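Local coordinates for aerolysin-like protein (Bombina maxima, PDB 6LH8) that probably forms membrane pores as a member of the aerolysin family, and is linked to a toad system that modulates cellular endolysosomes, at residues Ser16-Ala27 with Lys110-Ile121. Numbering follows the deposited sequence.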
loop_
_atom_site.group_PDB
_atom_site.type_symbol
_atom_site.label_atom_id
_atom_site.label_comp_id
_atom_site.label_asym_id
_atom_site.label_seq_id
_atom_site.Cartn_x
_atom_site.Cartn_y
_atom_site.Cartn_z
ATOM N N SER A 16 8.283 -5.256 7.162
ATOM C CA SER A 16 7.082 -5.677 7.870
ATOM C C SER A 16 6.099 -6.375 6.930
ATOM O O SER A 16 5.924 -5.980 5.775
ATOM C CB SER A 16 6.450 -4.442 8.511
ATOM O OG SER A 16 5.336 -4.783 9.299
ATOM N N ASN A 17 5.486 -7.453 7.417
ATOM C CA ASN A 17 4.496 -8.202 6.642
ATOM C C ASN A 17 3.461 -8.696 7.642
ATOM O O ASN A 17 3.795 -9.511 8.497
ATOM C CB ASN A 17 5.148 -9.366 5.887
ATOM C CG ASN A 17 4.163 -10.130 5.003
ATOM O OD1 ASN A 17 2.970 -10.218 5.306
ATOM N ND2 ASN A 17 4.664 -10.686 3.895
ATOM N N GLU A 18 2.229 -8.192 7.556
ATOM C CA GLU A 18 1.206 -8.517 8.546
ATOM C C GLU A 18 -0.157 -8.632 7.879
ATOM O O GLU A 18 -0.439 -7.973 6.873
ATOM C CB GLU A 18 1.104 -7.449 9.645
ATOM C CG GLU A 18 2.376 -7.191 10.429
ATOM C CD GLU A 18 2.391 -5.808 11.049
ATOM O OE1 GLU A 18 1.530 -4.983 10.664
ATOM O OE2 GLU A 18 3.250 -5.549 11.925
ATOM N N VAL A 19 -1.001 -9.474 8.456
ATOM C CA VAL A 19 -2.419 -9.495 8.134
ATOM C C VAL A 19 -3.122 -8.719 9.237
ATOM O O VAL A 19 -3.128 -9.126 10.409
ATOM C CB VAL A 19 -2.970 -10.921 8.008
ATOM C CG1 VAL A 19 -4.471 -10.857 7.687
ATOM C CG2 VAL A 19 -2.214 -11.676 6.937
ATOM N N VAL A 20 -3.697 -7.580 8.868
ATOM C CA VAL A 20 -4.240 -6.621 9.825
ATOM C C VAL A 20 -5.749 -6.804 9.911
ATOM O O VAL A 20 -6.438 -6.789 8.883
ATOM C CB VAL A 20 -3.895 -5.182 9.402
ATOM C CG1 VAL A 20 -4.503 -4.169 10.363
ATOM C CG2 VAL A 20 -2.366 -5.009 9.294
ATOM N N LYS A 21 -6.268 -6.942 11.132
ATOM C CA LYS A 21 -7.715 -6.890 11.348
ATOM C C LYS A 21 -8.140 -5.427 11.323
ATOM O O LYS A 21 -7.825 -4.659 12.242
ATOM C CB LYS A 21 -8.105 -7.558 12.663
ATOM C CG LYS A 21 -9.631 -7.529 12.931
ATOM C CD LYS A 21 -9.946 -8.277 14.212
ATOM C CE LYS A 21 -11.434 -8.269 14.517
ATOM N NZ LYS A 21 -11.709 -8.987 15.801
ATOM N N VAL A 22 -8.849 -5.036 10.267
ATOM C CA VAL A 22 -9.289 -3.651 10.134
ATOM C C VAL A 22 -10.482 -3.370 11.048
ATOM O O VAL A 22 -10.565 -2.299 11.669
ATOM C CB VAL A 22 -9.608 -3.357 8.654
ATOM C CG1 VAL A 22 -10.270 -1.993 8.496
ATOM C CG2 VAL A 22 -8.325 -3.447 7.817
ATOM N N ASP A 23 -11.415 -4.313 11.152
ATOM C CA ASP A 23 -12.623 -4.117 11.950
ATOM C C ASP A 23 -13.370 -5.440 12.037
ATOM O O ASP A 23 -13.085 -6.381 11.293
ATOM C CB ASP A 23 -13.534 -3.029 11.352
ATOM C CG ASP A 23 -14.516 -2.461 12.377
ATOM O OD1 ASP A 23 -14.370 -2.771 13.575
ATOM O OD2 ASP A 23 -15.421 -1.695 11.991
ATOM N N GLU A 24 -14.341 -5.490 12.959
ATOM C CA GLU A 24 -15.332 -6.553 13.031
ATOM C C GLU A 24 -16.722 -5.937 13.171
ATOM O O GLU A 24 -16.888 -4.874 13.774
ATOM C CB GLU A 24 -15.064 -7.506 14.197
ATOM C CG GLU A 24 -15.112 -6.851 15.568
ATOM C CD GLU A 24 -15.090 -7.863 16.704
ATOM O OE1 GLU A 24 -14.552 -8.978 16.505
ATOM O OE2 GLU A 24 -15.606 -7.533 17.799
ATOM N N MET A 25 -17.720 -6.602 12.584
ATOM C CA MET A 25 -19.122 -6.214 12.730
ATOM C C MET A 25 -19.918 -7.452 13.124
ATOM O O MET A 25 -19.823 -8.479 12.449
ATOM C CB MET A 25 -19.685 -5.624 11.423
ATOM C CG MET A 25 -18.848 -4.512 10.790
ATOM S SD MET A 25 -19.378 -4.030 9.122
ATOM C CE MET A 25 -20.794 -3.007 9.511
ATOM N N VAL A 26 -20.711 -7.362 14.202
ATOM C CA VAL A 26 -21.430 -8.527 14.712
ATOM C C VAL A 26 -22.936 -8.267 14.744
ATOM O O VAL A 26 -23.386 -7.135 14.946
ATOM C CB VAL A 26 -20.917 -8.938 16.109
ATOM C CG1 VAL A 26 -21.412 -7.975 17.181
ATOM C CG2 VAL A 26 -21.338 -10.357 16.423
ATOM N N ALA A 27 -23.717 -9.333 14.531
ATOM C CA ALA A 27 -25.177 -9.264 14.577
ATOM C C ALA A 27 -25.752 -10.644 14.885
ATOM O O ALA A 27 -25.145 -11.669 14.555
ATOM C CB ALA A 27 -25.749 -8.738 13.255
ATOM N N LYS A 110 -25.981 -15.999 14.884
ATOM C CA LYS A 110 -25.125 -14.862 15.200
ATOM C C LYS A 110 -24.083 -14.743 14.096
ATOM O O LYS A 110 -23.411 -15.728 13.761
ATOM C CB LYS A 110 -24.439 -15.016 16.558
ATOM C CG LYS A 110 -23.537 -13.843 16.928
ATOM C CD LYS A 110 -22.957 -14.016 18.324
ATOM C CE LYS A 110 -22.222 -12.768 18.783
ATOM N NZ LYS A 110 -22.892 -12.090 19.938
ATOM N N LEU A 111 -23.972 -13.554 13.519
ATOM C CA LEU A 111 -23.138 -13.321 12.348
ATOM C C LEU A 111 -21.997 -12.382 12.713
ATOM O O LEU A 111 -22.224 -11.329 13.318
ATOM C CB LEU A 111 -23.968 -12.735 11.203
ATOM C CG LEU A 111 -23.267 -12.394 9.893
ATOM C CD1 LEU A 111 -24.140 -12.781 8.712
ATOM C CD2 LEU A 111 -22.934 -10.912 9.847
ATOM N N ILE A 112 -20.778 -12.764 12.341
ATOM C CA ILE A 112 -19.587 -11.947 12.544
ATOM C C ILE A 112 -18.934 -11.728 11.189
ATOM O O ILE A 112 -18.651 -12.694 10.472
ATOM C CB ILE A 112 -18.595 -12.611 13.517
ATOM C CG1 ILE A 112 -19.314 -13.104 14.777
ATOM C CG2 ILE A 112 -17.475 -11.658 13.873
ATOM C CD1 ILE A 112 -19.568 -14.600 14.784
ATOM N N VAL A 113 -18.703 -10.467 10.838
ATOM C CA VAL A 113 -17.870 -10.111 9.695
ATOM C C VAL A 113 -16.523 -9.647 10.232
ATOM O O VAL A 113 -16.459 -8.676 10.991
ATOM C CB VAL A 113 -18.504 -9.005 8.833
ATOM C CG1 VAL A 113 -17.796 -8.933 7.494
ATOM C CG2 VAL A 113 -19.991 -9.240 8.642
ATOM N N ILE A 114 -15.453 -10.325 9.821
ATOM C CA ILE A 114 -14.083 -9.965 10.170
ATOM C C ILE A 114 -13.438 -9.405 8.914
ATOM O O ILE A 114 -13.382 -10.088 7.883
ATOM C CB ILE A 114 -13.280 -11.168 10.693
ATOM C CG1 ILE A 114 -14.004 -11.834 11.864
ATOM C CG2 ILE A 114 -11.846 -10.719 11.069
ATOM C CD1 ILE A 114 -14.004 -11.021 13.124
ATOM N N LEU A 115 -12.976 -8.160 8.987
ATOM C CA LEU A 115 -12.397 -7.467 7.844
ATOM C C LEU A 115 -10.883 -7.410 8.008
ATOM O O LEU A 115 -10.392 -6.861 8.998
ATOM C CB LEU A 115 -12.988 -6.060 7.733
ATOM C CG LEU A 115 -14.499 -6.160 7.516
ATOM C CD1 LEU A 115 -15.254 -5.114 8.308
ATOM C CD2 LEU A 115 -14.811 -6.039 6.044
ATOM N N THR A 116 -10.144 -7.981 7.051
ATOM C CA THR A 116 -8.683 -8.003 7.133
ATOM C C THR A 116 -8.053 -7.543 5.828
ATOM O O THR A 116 -8.668 -7.602 4.763
ATOM C CB THR A 116 -8.132 -9.403 7.439
ATOM O OG1 THR A 116 -8.579 -10.324 6.431
ATOM C CG2 THR A 116 -8.560 -9.875 8.808
ATOM N N ARG A 117 -6.796 -7.098 5.919
ATOM C CA ARG A 117 -6.009 -6.851 4.713
ATOM C C ARG A 117 -4.534 -7.070 5.012
ATOM O O ARG A 117 -4.089 -6.958 6.156
ATOM C CB ARG A 117 -6.241 -5.446 4.147
ATOM C CG ARG A 117 -5.763 -4.313 4.994
ATOM C CD ARG A 117 -6.015 -2.965 4.292
ATOM N NE ARG A 117 -5.951 -1.850 5.236
ATOM C CZ ARG A 117 -6.497 -0.656 5.024
ATOM N NH1 ARG A 117 -7.164 -0.409 3.898
ATOM N NH2 ARG A 117 -6.374 0.297 5.937
ATOM N N ASN A 118 -3.780 -7.376 3.960
ATOM C CA ASN A 118 -2.329 -7.478 4.066
ATOM C C ASN A 118 -1.725 -6.087 4.054
ATOM O O ASN A 118 -2.180 -5.206 3.322
ATOM C CB ASN A 118 -1.742 -8.287 2.903
ATOM C CG ASN A 118 -2.170 -9.750 2.914
ATOM O OD1 ASN A 118 -2.360 -10.351 3.972
ATOM N ND2 ASN A 118 -2.306 -10.331 1.725
ATOM N N GLU A 119 -0.721 -5.879 4.897
ATOM C CA GLU A 119 0.036 -4.636 4.906
ATOM C C GLU A 119 1.506 -5.022 4.881
ATOM O O GLU A 119 1.938 -5.872 5.664
ATOM C CB GLU A 119 -0.330 -3.767 6.121
ATOM C CG GLU A 119 -1.817 -3.383 6.137
ATOM C CD GLU A 119 -2.140 -2.254 7.097
ATOM O OE1 GLU A 119 -1.249 -1.864 7.876
ATOM O OE2 GLU A 119 -3.295 -1.776 7.088
ATOM N N ASN A 120 2.254 -4.452 3.943
ATOM C CA ASN A 120 3.620 -4.899 3.704
ATOM C C ASN A 120 4.543 -3.706 3.538
ATOM O O ASN A 120 4.178 -2.720 2.895
ATOM C CB ASN A 120 3.726 -5.765 2.440
ATOM C CG ASN A 120 2.997 -7.082 2.559
ATOM O OD1 ASN A 120 3.583 -8.094 2.952
ATOM N ND2 ASN A 120 1.720 -7.091 2.180
ATOM N N ILE A 121 5.750 -3.806 4.084
ATOM C CA ILE A 121 6.820 -2.858 3.778
ATOM C C ILE A 121 7.918 -3.606 3.035
ATOM O O ILE A 121 8.366 -4.666 3.478
ATOM C CB ILE A 121 7.367 -2.169 5.041
ATOM C CG1 ILE A 121 6.257 -1.382 5.747
ATOM C CG2 ILE A 121 8.495 -1.212 4.676
ATOM C CD1 ILE A 121 6.645 -0.902 7.133
HETATM O O HOH W 1 3.587 -4.032 7.369
HETATM O O HOH W 2 0.819 -2.607 9.477
#
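Leu-115 lies at the apolar centre of this strand pair, where Val-22, Asp-23 and Met-25 gather round it. Its CD1 methyl is 4.3 Å from Met-25 SD and also reaches Asp-23 CB, while its CB faces Val-22 CB; in the next pair on this face, Met-25 CB packs beside Val-113 CB. The backbone here illustrates a classic beta bulge: Val-22 and Asp-23 both face Leu-115, whose carbonyl oxygen takes a hydrogen bond from Val-22 N at 2.7 Å and a weak one from Asp-23 N at 3.5 Å. The bulge shifts an otherwise regular antiparallel register by one residue.

On the face of Lys-21, Glu-24 and Ile-114, the CD1 methyl of Ile-114 touches Glu-24 CB and Lys-21 CE. Above this methyl, the fully extended Lys-21 chain carries NZ to Glu-24 OE1, a 2.9 Å salt bridge in which the nitrogen approaches from out of the carboxylate plane. On the other face, with Val-20 CG1 anti to the backbone N (chi1 178°), Val-20 CG2 falls opposite the carbonyl carbon and lies 3.5 Å from Glu-119 CD, turned against the carboxylate. Glu-119 OE2 offers its anti lone pair to Arg-117 NE at 3.2 Å, and Val-22 CG2 rests against the CG and NE of that arginine. At the polar edge, a water donates to both Glu-18 OE1 and Glu-119 OE1, bridging two carboxylates that would otherwise probably repel.

Strand 4-28 is outermost in the five-stranded antiparallel sheet within the chain, and strand 110-130 separates it from strand 133-154, whose backbone bonds to Ile-112, Ile-114 and Thr-116. Strand 41-53 covers the Leu-115 face: Arg-42 forms a salt bridge with Asp-23, Asp-45 O accepts from Arg-117 NH1, and Phe-44 packs on Val-22.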